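Local structure of Cys-Gly metallodipeptidase DUG1 (Saccharomyces cerevisiae, 4G1P) at residues G140-W145 with T165-M170; K364-K369 with C379-I384; K404-K407 with D413-F416; L66-P71 with T75-L80. The protein hydrolyses the dipeptide Cys-Gly as a homodimeric M20-family metallopeptidase and serves as the catalytic component of the complex that degrades glutathione. All coordinates share one frame; numbering follows the deposited sequence.

Contact 1. Residues G140-W145 with T165-M170; sequences GPLLSW and TCFEGM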
loop_
_atom_site.group_PDB
_atom_site.type_symbol
_atom_site.label_atom_id
_atom_site.label_comp_id
_atom_site.label_asym_id
_atom_site.label_seq_id
_atom_site.Cartn_x
_atom_site.Cartn_y
_atom_site.Cartn_z
ATOM N N GLY A 140 23.970 -5.021 15.528
ATOM C CA GLY A 140 25.122 -5.881 15.704
ATOM C C GLY A 140 26.452 -5.128 15.677
ATOM O O GLY A 140 27.220 -5.183 16.646
ATOM N N PRO A 141 26.735 -4.420 14.564
ATOM C CA PRO A 141 28.006 -3.692 14.467
ATOM C C PRO A 141 28.152 -2.642 15.565
ATOM O O PRO A 141 29.210 -2.581 16.185
ATOM C CB PRO A 141 27.918 -3.021 13.091
ATOM C CG PRO A 141 26.964 -3.882 12.315
ATOM C CD PRO A 141 25.952 -4.327 13.316
ATOM N N LEU A 142 27.111 -1.847 15.799
ATOM C CA LEU A 142 27.135 -0.843 16.854
ATOM C C LEU A 142 27.581 -1.452 18.184
ATOM O O LEU A 142 28.553 -0.995 18.786
ATOM C CB LEU A 142 25.754 -0.203 17.018
ATOM C CG LEU A 142 25.593 0.965 17.989
ATOM C CD1 LEU A 142 24.391 1.795 17.587
ATOM C CD2 LEU A 142 25.423 0.488 19.412
ATOM N N LEU A 143 26.856 -2.465 18.652
ATOM C CA LEU A 143 27.169 -3.070 19.942
ATOM C C LEU A 143 28.571 -3.694 19.951
ATOM O O LEU A 143 29.207 -3.809 21.002
ATOM C CB LEU A 143 26.116 -4.108 20.329
ATOM C CG LEU A 143 24.715 -3.577 20.635
ATOM C CD1 LEU A 143 23.726 -4.724 20.832
ATOM C CD2 LEU A 143 24.750 -2.662 21.856
ATOM N N SER A 144 29.054 -4.082 18.777
ATOM C CA SER A 144 30.380 -4.671 18.674
ATOM C C SER A 144 31.447 -3.773 19.293
ATOM O O SER A 144 32.341 -4.260 19.991
ATOM C CB SER A 144 30.725 -4.972 17.220
ATOM O OG SER A 144 29.952 -6.042 16.725
ATOM N N TRP A 145 31.343 -2.468 19.058
ATOM C CA TRP A 145 32.274 -1.527 19.681
ATOM C C TRP A 145 32.311 -1.681 21.195
ATOM O O TRP A 145 33.387 -1.647 21.794
ATOM C CB TRP A 145 31.937 -0.089 19.316
ATOM C CG TRP A 145 32.109 0.190 17.852
ATOM C CD1 TRP A 145 31.129 0.475 16.951
ATOM C CD2 TRP A 145 33.338 0.169 17.114
ATOM N NE1 TRP A 145 31.671 0.649 15.706
ATOM C CE2 TRP A 145 33.027 0.473 15.779
ATOM C CE3 TRP A 145 34.672 -0.067 17.458
ATOM C CZ2 TRP A 145 34.001 0.543 14.781
ATOM C CZ3 TRP A 145 35.639 0.010 16.470
ATOM C CH2 TRP A 145 35.298 0.309 15.147
ATOM N N THR A 165 31.883 8.159 21.071
ATOM C CA THR A 165 30.761 7.495 20.457
ATOM C C THR A 165 29.774 8.507 19.950
ATOM O O THR A 165 29.603 9.557 20.541
ATOM C CB THR A 165 30.093 6.536 21.461
ATOM O OG1 THR A 165 29.797 5.319 20.803
ATOM C CG2 THR A 165 28.812 7.068 21.984
ATOM N N CYS A 166 29.137 8.191 18.835
ATOM C CA CYS A 166 28.069 9.018 18.302
ATOM C C CYS A 166 27.009 8.113 17.636
ATOM O O CYS A 166 27.082 7.812 16.448
ATOM C CB CYS A 166 28.637 10.053 17.323
ATOM S SG CYS A 166 27.383 11.141 16.589
ATOM N N PHE A 167 26.044 7.661 18.427
ATOM C CA PHE A 167 25.031 6.702 17.979
ATOM C C PHE A 167 23.662 7.378 17.824
ATOM O O PHE A 167 23.082 7.851 18.805
ATOM C CB PHE A 167 24.922 5.550 18.987
ATOM C CG PHE A 167 26.178 4.709 19.114
ATOM C CD1 PHE A 167 27.064 4.576 18.053
ATOM C CD2 PHE A 167 26.458 4.026 20.301
ATOM C CE1 PHE A 167 28.223 3.785 18.173
ATOM C CE2 PHE A 167 27.613 3.228 20.434
ATOM C CZ PHE A 167 28.491 3.103 19.366
ATOM N N GLU A 168 23.145 7.442 16.601
ATOM C CA GLU A 168 21.856 8.102 16.376
ATOM C C GLU A 168 20.759 7.068 16.226
ATOM O O GLU A 168 21.043 5.872 16.115
ATOM C CB GLU A 168 21.880 9.003 15.130
ATOM C CG GLU A 168 21.951 8.228 13.811
ATOM C CD GLU A 168 21.413 9.010 12.625
ATOM O OE1 GLU A 168 20.416 9.740 12.787
ATOM O OE2 GLU A 168 21.986 8.894 11.526
ATOM N N GLY A 169 19.511 7.538 16.212
ATOM C CA GLY A 169 18.352 6.674 16.066
ATOM C C GLY A 169 17.383 7.166 14.998
ATOM O O GLY A 169 16.175 6.903 15.061
ATOM N N MET A 170 17.911 7.877 14.006
ATOM C CA MET A 170 17.093 8.334 12.894
ATOM C C MET A 170 17.717 7.975 11.552
ATOM O O MET A 170 17.357 8.553 10.527
ATOM C CB MET A 170 16.863 9.851 12.962
ATOM C CG MET A 170 15.778 10.300 13.940
ATOM S SD MET A 170 14.130 9.693 13.525
ATOM C CE MET A 170 13.631 10.827 12.247
#

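Contact 2. Residues K364-K369 with C379-I384; sequences KHCDAK and CRTELI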
loop_
_atom_site.group_PDB
_atom_site.type_symbol
_atom_site.label_atom_id
_atom_site.label_comp_id
_atom_site.label_asym_id
_atom_site.label_seq_id
_atom_site.Cartn_x
_atom_site.Cartn_y
_atom_site.Cartn_z
ATOM N N LYS A 364 11.711 19.434 -12.881
ATOM C CA LYS A 364 11.519 19.859 -14.258
ATOM C C LYS A 364 10.966 18.713 -15.097
ATOM O O LYS A 364 10.017 18.892 -15.853
ATOM C CB LYS A 364 12.828 20.410 -14.839
ATOM C CG LYS A 364 12.801 20.740 -16.328
ATOM C CD LYS A 364 14.045 21.546 -16.735
ATOM C CE LYS A 364 14.407 21.351 -18.213
ATOM N NZ LYS A 364 13.981 22.473 -19.109
ATOM N N HIS A 365 11.538 17.527 -14.931
ATOM C CA HIS A 365 11.135 16.362 -15.707
ATOM C C HIS A 365 9.707 15.942 -15.370
ATOM O O HIS A 365 8.891 15.679 -16.259
ATOM C CB HIS A 365 12.095 15.208 -15.442
ATOM C CG HIS A 365 11.649 13.904 -16.017
ATOM N ND1 HIS A 365 12.170 13.389 -17.183
ATOM C CD2 HIS A 365 10.741 12.999 -15.579
ATOM C CE1 HIS A 365 11.600 12.225 -17.442
ATOM N NE2 HIS A 365 10.727 11.965 -16.484
ATOM N N CYS A 366 9.410 15.871 -14.080
ATOM C CA CYS A 366 8.112 15.399 -13.636
ATOM C C CYS A 366 7.012 16.384 -13.997
ATOM O O CYS A 366 5.940 15.984 -14.442
ATOM C CB CYS A 366 8.129 15.141 -12.131
ATOM S SG CYS A 366 9.081 13.676 -11.686
ATOM N N ASP A 367 7.288 17.671 -13.806
ATOM C CA ASP A 367 6.327 18.715 -14.129
ATOM C C ASP A 367 6.002 18.686 -15.625
ATOM O O ASP A 367 4.837 18.826 -16.044
ATOM C CB ASP A 367 6.866 20.089 -13.718
ATOM C CG ASP A 367 6.776 20.338 -12.212
ATOM O OD1 ASP A 367 6.090 19.574 -11.508
ATOM O OD2 ASP A 367 7.372 21.312 -11.720
ATOM N N ALA A 368 7.033 18.472 -16.428
ATOM C CA ALA A 368 6.878 18.545 -17.868
ATOM C C ALA A 368 6.116 17.340 -18.375
ATOM O O ALA A 368 5.295 17.442 -19.287
ATOM C CB ALA A 368 8.224 18.622 -18.537
ATOM N N LYS A 369 6.411 16.190 -17.794
ATOM C CA LYS A 369 5.749 14.977 -18.205
ATOM C C LYS A 369 4.286 15.128 -17.829
ATOM O O LYS A 369 3.398 14.895 -18.657
ATOM C CB LYS A 369 6.364 13.768 -17.516
ATOM C CG LYS A 369 5.687 12.461 -17.848
ATOM C CD LYS A 369 5.696 12.208 -19.331
ATOM C CE LYS A 369 5.050 10.880 -19.644
ATOM N NZ LYS A 369 5.153 10.542 -21.079
ATOM N N CYS A 379 -0.453 18.383 -9.512
ATOM C CA CYS A 379 0.757 17.570 -9.424
ATOM C C CYS A 379 1.972 18.375 -9.021
ATOM O O CYS A 379 2.142 19.533 -9.416
ATOM C CB CYS A 379 1.050 16.835 -10.742
ATOM S SG CYS A 379 2.511 15.707 -10.672
ATOM N N ARG A 380 2.825 17.736 -8.237
ATOM C CA ARG A 380 4.084 18.323 -7.834
ATOM C C ARG A 380 4.976 17.247 -7.232
ATOM O O ARG A 380 4.491 16.245 -6.685
ATOM C CB ARG A 380 3.857 19.448 -6.835
ATOM C CG ARG A 380 3.469 18.997 -5.476
ATOM C CD ARG A 380 3.178 20.182 -4.608
ATOM N NE ARG A 380 2.676 19.768 -3.307
ATOM C CZ ARG A 380 3.455 19.368 -2.306
ATOM N NH1 ARG A 380 4.776 19.321 -2.472
ATOM N NH2 ARG A 380 2.918 19.008 -1.142
ATOM N N THR A 381 6.284 17.451 -7.350
ATOM C CA THR A 381 7.248 16.483 -6.879
ATOM C C THR A 381 8.137 17.108 -5.822
ATOM O O THR A 381 8.683 18.194 -6.012
ATOM C CB THR A 381 8.071 15.922 -8.048
ATOM O OG1 THR A 381 7.232 15.063 -8.825
ATOM C CG2 THR A 381 9.267 15.111 -7.558
ATOM N N GLU A 382 8.267 16.436 -4.689
ATOM C CA GLU A 382 9.059 17.002 -3.619
ATOM C C GLU A 382 10.087 16.035 -3.048
ATOM O O GLU A 382 9.958 14.814 -3.149
ATOM C CB GLU A 382 8.159 17.579 -2.533
ATOM C CG GLU A 382 7.653 16.593 -1.520
ATOM C CD GLU A 382 6.551 17.196 -0.665
ATOM O OE1 GLU A 382 6.086 18.300 -1.013
ATOM O OE2 GLU A 382 6.152 16.574 0.344
ATOM N N LEU A 383 11.132 16.609 -2.475
ATOM C CA LEU A 383 12.217 15.834 -1.927
ATOM C C LEU A 383 11.827 15.433 -0.513
ATOM O O LEU A 383 11.343 16.255 0.258
ATOM C CB LEU A 383 13.496 16.683 -1.939
ATOM C CG LEU A 383 14.754 16.159 -1.236
ATOM C CD1 LEU A 383 15.403 15.070 -2.045
ATOM C CD2 LEU A 383 15.727 17.293 -0.964
ATOM N N ILE A 384 12.013 14.167 -0.170
ATOM C CA ILE A 384 11.738 13.749 1.198
ATOM C C ILE A 384 12.994 13.829 2.060
ATOM O O ILE A 384 12.959 14.376 3.158
ATOM C CB ILE A 384 11.159 12.339 1.278
ATOM C CG1 ILE A 384 9.833 12.274 0.510
ATOM C CG2 ILE A 384 11.012 11.945 2.741
ATOM C CD1 ILE A 384 9.245 10.881 0.364
HETATM O O HOH W 1 6.940 20.229 -9.010
HETATM O O HOH W 2 5.800 17.052 -10.296
#

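Contact 3. Residues K404-K407 with D413-F416; sequences KATK and DPDF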
loop_
_atom_site.group_PDB
_atom_site.type_symbol
_atom_site.label_atom_id
_atom_site.label_comp_id
_atom_site.label_asym_id
_atom_site.label_seq_id
_atom_site.Cartn_x
_atom_site.Cartn_y
_atom_site.Cartn_z
ATOM N N LYS A 404 45.786 -4.255 7.813
ATOM C CA LYS A 404 46.577 -5.214 8.595
ATOM C C LYS A 404 45.694 -5.977 9.585
ATOM O O LYS A 404 45.853 -7.184 9.779
ATOM C CB LYS A 404 47.735 -4.533 9.334
ATOM C CG LYS A 404 48.649 -3.709 8.438
ATOM C CD LYS A 404 49.813 -3.092 9.224
ATOM C CE LYS A 404 50.599 -2.092 8.362
ATOM N NZ LYS A 404 51.803 -1.541 9.057
ATOM N N ALA A 405 44.756 -5.271 10.203
ATOM C CA ALA A 405 43.784 -5.910 11.083
ATOM C C ALA A 405 42.995 -7.002 10.351
ATOM O O ALA A 405 42.910 -8.125 10.817
ATOM C CB ALA A 405 42.864 -4.877 11.672
ATOM N N THR A 406 42.453 -6.681 9.186
ATOM C CA THR A 406 41.701 -7.672 8.417
ATOM C C THR A 406 42.570 -8.864 8.062
ATOM O O THR A 406 42.163 -10.021 8.209
ATOM C CB THR A 406 41.158 -7.075 7.118
ATOM O OG1 THR A 406 40.332 -5.952 7.430
ATOM C CG2 THR A 406 40.354 -8.104 6.370
ATOM N N LYS A 407 43.776 -8.563 7.589
ATOM C CA LYS A 407 44.717 -9.593 7.179
ATOM C C LYS A 407 44.982 -10.526 8.348
ATOM O O LYS A 407 44.981 -11.744 8.200
ATOM C CB LYS A 407 46.015 -8.961 6.670
ATOM C CG LYS A 407 47.145 -9.951 6.419
ATOM C CD LYS A 407 46.783 -10.985 5.369
ATOM C CE LYS A 407 48.032 -11.724 4.870
ATOM N NZ LYS A 407 49.055 -10.801 4.262
ATOM N N ASP A 413 44.245 -10.213 2.515
ATOM C CA ASP A 413 44.080 -8.767 2.507
ATOM C C ASP A 413 42.709 -8.448 1.921
ATOM O O ASP A 413 42.259 -9.101 0.984
ATOM C CB ASP A 413 45.208 -8.075 1.733
ATOM C CG ASP A 413 46.568 -8.207 2.424
ATOM O OD1 ASP A 413 46.736 -7.663 3.542
ATOM O OD2 ASP A 413 47.478 -8.845 1.846
ATOM N N PRO A 414 42.026 -7.459 2.490
ATOM C CA PRO A 414 40.674 -7.130 2.034
ATOM C C PRO A 414 40.687 -6.494 0.669
ATOM O O PRO A 414 41.628 -5.788 0.365
ATOM C CB PRO A 414 40.215 -6.090 3.051
ATOM C CG PRO A 414 41.492 -5.482 3.549
ATOM C CD PRO A 414 42.458 -6.611 3.609
ATOM N N ASP A 415 39.663 -6.731 -0.138
ATOM C CA ASP A 415 39.468 -5.930 -1.330
ATOM C C ASP A 415 39.152 -4.506 -0.914
ATOM O O ASP A 415 38.628 -4.265 0.180
ATOM C CB ASP A 415 38.327 -6.484 -2.185
ATOM C CG ASP A 415 38.734 -7.717 -2.967
ATOM O OD1 ASP A 415 39.955 -7.949 -3.093
ATOM O OD2 ASP A 415 37.851 -8.450 -3.460
ATOM N N PHE A 416 39.487 -3.553 -1.773
ATOM C CA PHE A 416 39.098 -2.174 -1.534
ATOM C C PHE A 416 37.890 -1.829 -2.397
ATOM O O PHE A 416 37.950 -1.864 -3.620
ATOM C CB PHE A 416 40.262 -1.235 -1.811
ATOM C CG PHE A 416 41.329 -1.270 -0.758
ATOM C CD1 PHE A 416 42.239 -2.307 -0.709
ATOM C CD2 PHE A 416 41.427 -0.255 0.177
ATOM C CE1 PHE A 416 43.231 -2.330 0.256
ATOM C CE2 PHE A 416 42.410 -0.268 1.144
ATOM C CZ PHE A 416 43.317 -1.304 1.182
#

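Contact 4. Residues L66-P71 with T75-L80; sequences LGIQPP and TPNLSL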
loop_
_atom_site.group_PDB
_atom_site.type_symbol
_atom_site.label_atom_id
_atom_site.label_comp_id
_atom_site.label_asym_id
_atom_site.label_seq_id
_atom_site.Cartn_x
_atom_site.Cartn_y
_atom_site.Cartn_z
ATOM N N LEU A 66 17.877 16.245 19.709
ATOM C CA LEU A 66 17.912 17.013 18.474
ATOM C C LEU A 66 16.746 17.988 18.431
ATOM O O LEU A 66 16.785 18.986 17.718
ATOM C CB LEU A 66 17.852 16.082 17.264
ATOM C CG LEU A 66 19.166 15.442 16.820
ATOM C CD1 LEU A 66 20.334 15.989 17.623
ATOM C CD2 LEU A 66 19.088 13.928 16.935
ATOM N N GLY A 67 15.708 17.689 19.201
ATOM C CA GLY A 67 14.523 18.521 19.242
ATOM C C GLY A 67 13.283 17.769 18.803
ATOM O O GLY A 67 13.212 16.549 18.921
ATOM N N ILE A 68 12.302 18.505 18.296
ATOM C CA ILE A 68 11.055 17.905 17.839
ATOM C C ILE A 68 11.129 17.547 16.360
ATOM O O ILE A 68 11.682 18.297 15.557
ATOM C CB ILE A 68 9.859 18.845 18.068
ATOM C CG1 ILE A 68 9.652 19.096 19.561
ATOM C CG2 ILE A 68 8.602 18.265 17.443
ATOM C CD1 ILE A 68 9.701 17.845 20.407
ATOM N N GLN A 69 10.566 16.398 16.007
ATOM C CA GLN A 69 10.544 15.950 14.622
ATOM C C GLN A 69 10.023 17.054 13.706
ATOM O O GLN A 69 8.929 17.577 13.909
ATOM C CB GLN A 69 9.676 14.700 14.484
ATOM C CG GLN A 69 10.448 13.437 14.155
ATOM C CD GLN A 69 10.026 12.829 12.836
ATOM O OE1 GLN A 69 9.681 11.652 12.766
ATOM N NE2 GLN A 69 10.050 13.632 11.780
ATOM N N PRO A 70 10.815 17.407 12.700
ATOM C CA PRO A 70 10.436 18.479 11.777
ATOM C C PRO A 70 10.639 18.089 10.319
ATOM O O PRO A 70 10.422 16.938 9.946
ATOM C CB PRO A 70 11.405 19.597 12.146
ATOM C CG PRO A 70 12.635 18.876 12.588
ATOM C CD PRO A 70 12.202 17.559 13.175
ATOM N N PRO A 71 11.056 19.053 9.507
ATOM C CA PRO A 71 11.317 18.815 8.091
ATOM C C PRO A 71 10.044 18.901 7.254
ATOM O O PRO A 71 9.307 19.884 7.329
ATOM C CB PRO A 71 11.999 17.470 7.895
ATOM N N THR A 75 4.121 15.395 12.078
ATOM C CA THR A 75 4.613 15.109 13.420
ATOM C C THR A 75 3.773 15.815 14.475
ATOM O O THR A 75 3.580 17.029 14.421
ATOM C CB THR A 75 6.084 15.530 13.588
ATOM O OG1 THR A 75 6.512 15.252 14.926
ATOM C CG2 THR A 75 6.247 17.015 13.308
ATOM N N PRO A 76 3.275 15.042 15.433
ATOM C CA PRO A 76 2.488 15.590 16.540
ATOM C C PRO A 76 3.406 16.075 17.649
ATOM O O PRO A 76 3.212 15.720 18.807
ATOM C CB PRO A 76 1.694 14.381 17.025
ATOM C CG PRO A 76 2.560 13.217 16.692
ATOM C CD PRO A 76 3.230 13.571 15.397
ATOM N N ASN A 77 4.404 16.872 17.288
ATOM C CA ASN A 77 5.425 17.284 18.238
ATOM C C ASN A 77 6.117 16.121 18.950
ATOM O O ASN A 77 6.445 16.185 20.137
ATOM C CB ASN A 77 4.877 18.312 19.225
ATOM C CG ASN A 77 4.855 19.707 18.637
ATOM O OD1 ASN A 77 5.568 19.996 17.667
ATOM N ND2 ASN A 77 4.032 20.584 19.213
ATOM N N LEU A 78 6.329 15.053 18.196
ATOM C CA LEU A 78 7.086 13.909 18.650
ATOM C C LEU A 78 8.558 14.318 18.796
ATOM O O LEU A 78 9.126 14.907 17.874
ATOM C CB LEU A 78 6.953 12.823 17.588
ATOM C CG LEU A 78 7.083 11.354 17.958
ATOM C CD1 LEU A 78 5.999 10.949 18.939
ATOM C CD2 LEU A 78 6.949 10.566 16.681
ATOM N N SER A 79 9.176 14.031 19.940
ATOM C CA SER A 79 10.608 14.290 20.078
ATOM C C SER A 79 11.387 13.308 19.205
ATOM O O SER A 79 10.927 12.204 18.949
ATOM C CB SER A 79 11.068 14.148 21.530
ATOM O OG SER A 79 10.330 14.974 22.411
ATOM N N LEU A 80 12.565 13.709 18.744
ATOM C CA LEU A 80 13.431 12.816 17.978
ATOM C C LEU A 80 14.174 11.879 18.924
ATOM O O LEU A 80 14.398 12.234 20.079
ATOM C CB LEU A 80 14.442 13.630 17.158
ATOM C CG LEU A 80 13.863 14.422 15.983
ATOM C CD1 LEU A 80 14.737 15.615 15.662
ATOM C CD2 LEU A 80 13.678 13.543 14.755
HETATM O O HOH W 3 16.575 13.706 20.104
#

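Contact 1. Residues G140-W145 with T165-M170
Leu142 of the helix meets the ring of Phe167 on the strand, and this apolar pair makes up most of the contact. The leucine fork lies flat over one face of the ring: CG stands 3.6 Å from the ring centroid and only 2° off its normal, a CH-pi contact. One methyl, CD1, sits above Phe167 CG at 3.7 Å, while the other, CD2, lies 3.7 Å from CE2. With CG anti to the helix backbone N (chi1 -175°), the Leu142 side chain extends to the strand and presents both methyls. Trp145, one turn further on, adds a looser apolar touch, its CD1 lying 4.4 Å from Phe167 CZ. The ring is held from its opposite face by Thr165 CB, near the rim. Were Phe167 cut back to an alanine, the Leu142 methyls would probably lose the face they rest on, and a gap would open between helix and strand.

No hydrogen bond joins the two segments. Within the helix, Ser144 OG donates to Gly140 O at 2.9 Å from above the carbonyl plane, and the same oxygen accepts the Ser144 backbone N, so a buried carbonyl is gripped twice next to the kink at Pro141.

Helix 135-154 forms the link of a beta-alpha-beta crossover between the neighbouring parallel strands 96-102 and 162-168. The strand is flanked by 83-88 and 96-102, with Phe167 bonded through its backbone to Ile84, while Ser144 and Trp145 pack against helix 458-477.

Contact 2. Residues K364-K369 with C379-I384
Helix 364-369 and strand 379-384 run nearly antiparallel, at 166° with their axes 8.0 Å apart at closest, the CA of Cys366 lying nearest that of Thr381 and the CA of Asp367 nearest that of Arg380. Direct side-chain contact is small: Cys366 CB approaches Thr381 OG1 to 3.4 Å, and Cys366 SG lies alongside the same hydroxyl at 3.7 Å. No direct hydrogen bond spans the gap; two waters do the work instead. Both donate to Asp367 OD1, the first at 2.7 Å and the second at 2.8 Å. Water 2 is also hydrogen-bonded to Thr381 OG1 at 2.9 Å, whereas water 1 accepts only weakly from Thr381 N at 3.3 Å. One carboxylate oxygen thus reaches both the backbone and the hydroxyl of a single strand residue. Thr381 OG1, anti to its carbonyl carbon (chi1 -72°), points to the helix side, where it is further fixed by a hydrogen bond to Thr223 OG1.

This is the second half of a split beta-alpha-beta unit in the lid domain: helix 355-371 leads from strand 340-349 to strand 378-391, and the long strand 210-226 pairs antiparallel with both. Cys366 also packs on Leu255, and Ile384 touches Gly332 of the second subunit.

Contact 3. Residues K404-K407 with D413-F416
Lys407 folds over the carboxylate of Asp413 and touches it along most of its length. Its CB lies 3.5 Å from Asp413 OD1, and CG follows at 3.7 Å from the same oxygen. The chain bends at chi2 (61°), which keeps CD close, 3.8 Å from OD1 and 3.9 Å from the Asp413 backbone N. A second bend at chi4 (-59°) then brings the amine to the other branch of the carboxylate. There NZ reaches OD2 at 3.5 Å, a salt bridge whose hydrogen bond is weak; OD1 is a little farther from the amine.

Lys407 lies in the last turns of helix 397-410 and Asp413 in the loop that leads on to strand 415-419, an alpha-loop-beta connection in the M20 alpha/beta scaffold. The strand it delivers runs parallel to the long strand 210-226, with Asp415 bonded through its backbone to Leu211. With an asparagine at position 413 the Lys407 amine would probably lose its charged mate, and its chain would be freer to turn into solvent.

On the buried flank Thr406 meets the Pro414 ring obliquely, its CB and CG2 each 3.8 Å from Pro414 CD. The Thr406 hydroxyl turns back to its own helix, bonded to Ala402 O, and CB and CG2 make the closest approach to the proline. Thr406 also packs on Thr467 of helix 458-477.

Contact 4. Residues L66-P71 with T75-L80
Ile68 and Ser79 face each other as a single antiparallel beta bridge, a non-hydrogen-bonded pair that pinches the long loop between strands 61-64 and 83-88. The flanking residues carry its two bonds: Leu80 N donates to Gly67 O at 2.9 Å and Gln69 N to Leu78 O at 2.8 Å, both close to straight (167° and 170°).

The side chains divide between two regions. On the more buried one Leu80 is central, its two methyls meeting different residues of the other segment. CD1 lies against Leu66 CB at 3.5 Å and reaches Pro70 CD more loosely, whereas CD2 meets the aliphatic part of Gln69 at CG. Leu80 crosses both Gln69 and Pro70 at about a right angle. Beyond this, the amide oxygen of Gln69 has a weak bond to Arg39.

On the exposed side, Ile68 lies over the turn at Asn77. Its CG2 rests 3.4 Å from Asn77 CA, and CD1 touches Ser79 OG at 3.6 Å; CG1, anti to the carbonyl carbon (chi1 -64°), carries CD1 along the Ser79 side. Gly67 adopts backbone angles at which a CB would run into the carbonyl oxygen of Leu66. The turn itself is steadied by an ST motif, in which Thr75 OG1 accepts from Leu78 N, with Pro76 at the centre of an inverse gamma turn. Beyond the bridge a water links the two segments, accepting from Leu66 N at 2.9 Å and donating to Leu80 O.

How the contacts relate
Contact 1 is the fully buried one, purely apolar across its interface; contacts 2 and 3 are partly buried, and contact 4 lies at the surface. Contacts 1 and 2 set a helix against a strand, contact 3 a helix against the loop leading into one, and they are joined differently: by a leucine on a ring, by waters at a carboxylate, and by a salt bridge whose hydrogen bond is weak, beside threonine-proline packing. Contact 4, between two loop segments, combines two backbone bonds with packing round Leu80. Contacts 2 and 3 reach the same sheet through strand 210-226, though their centres are about 44 Å apart. Contacts 1 and 4 touch directly, Met170 CE packing 3.7 Å from Leu80 CD2.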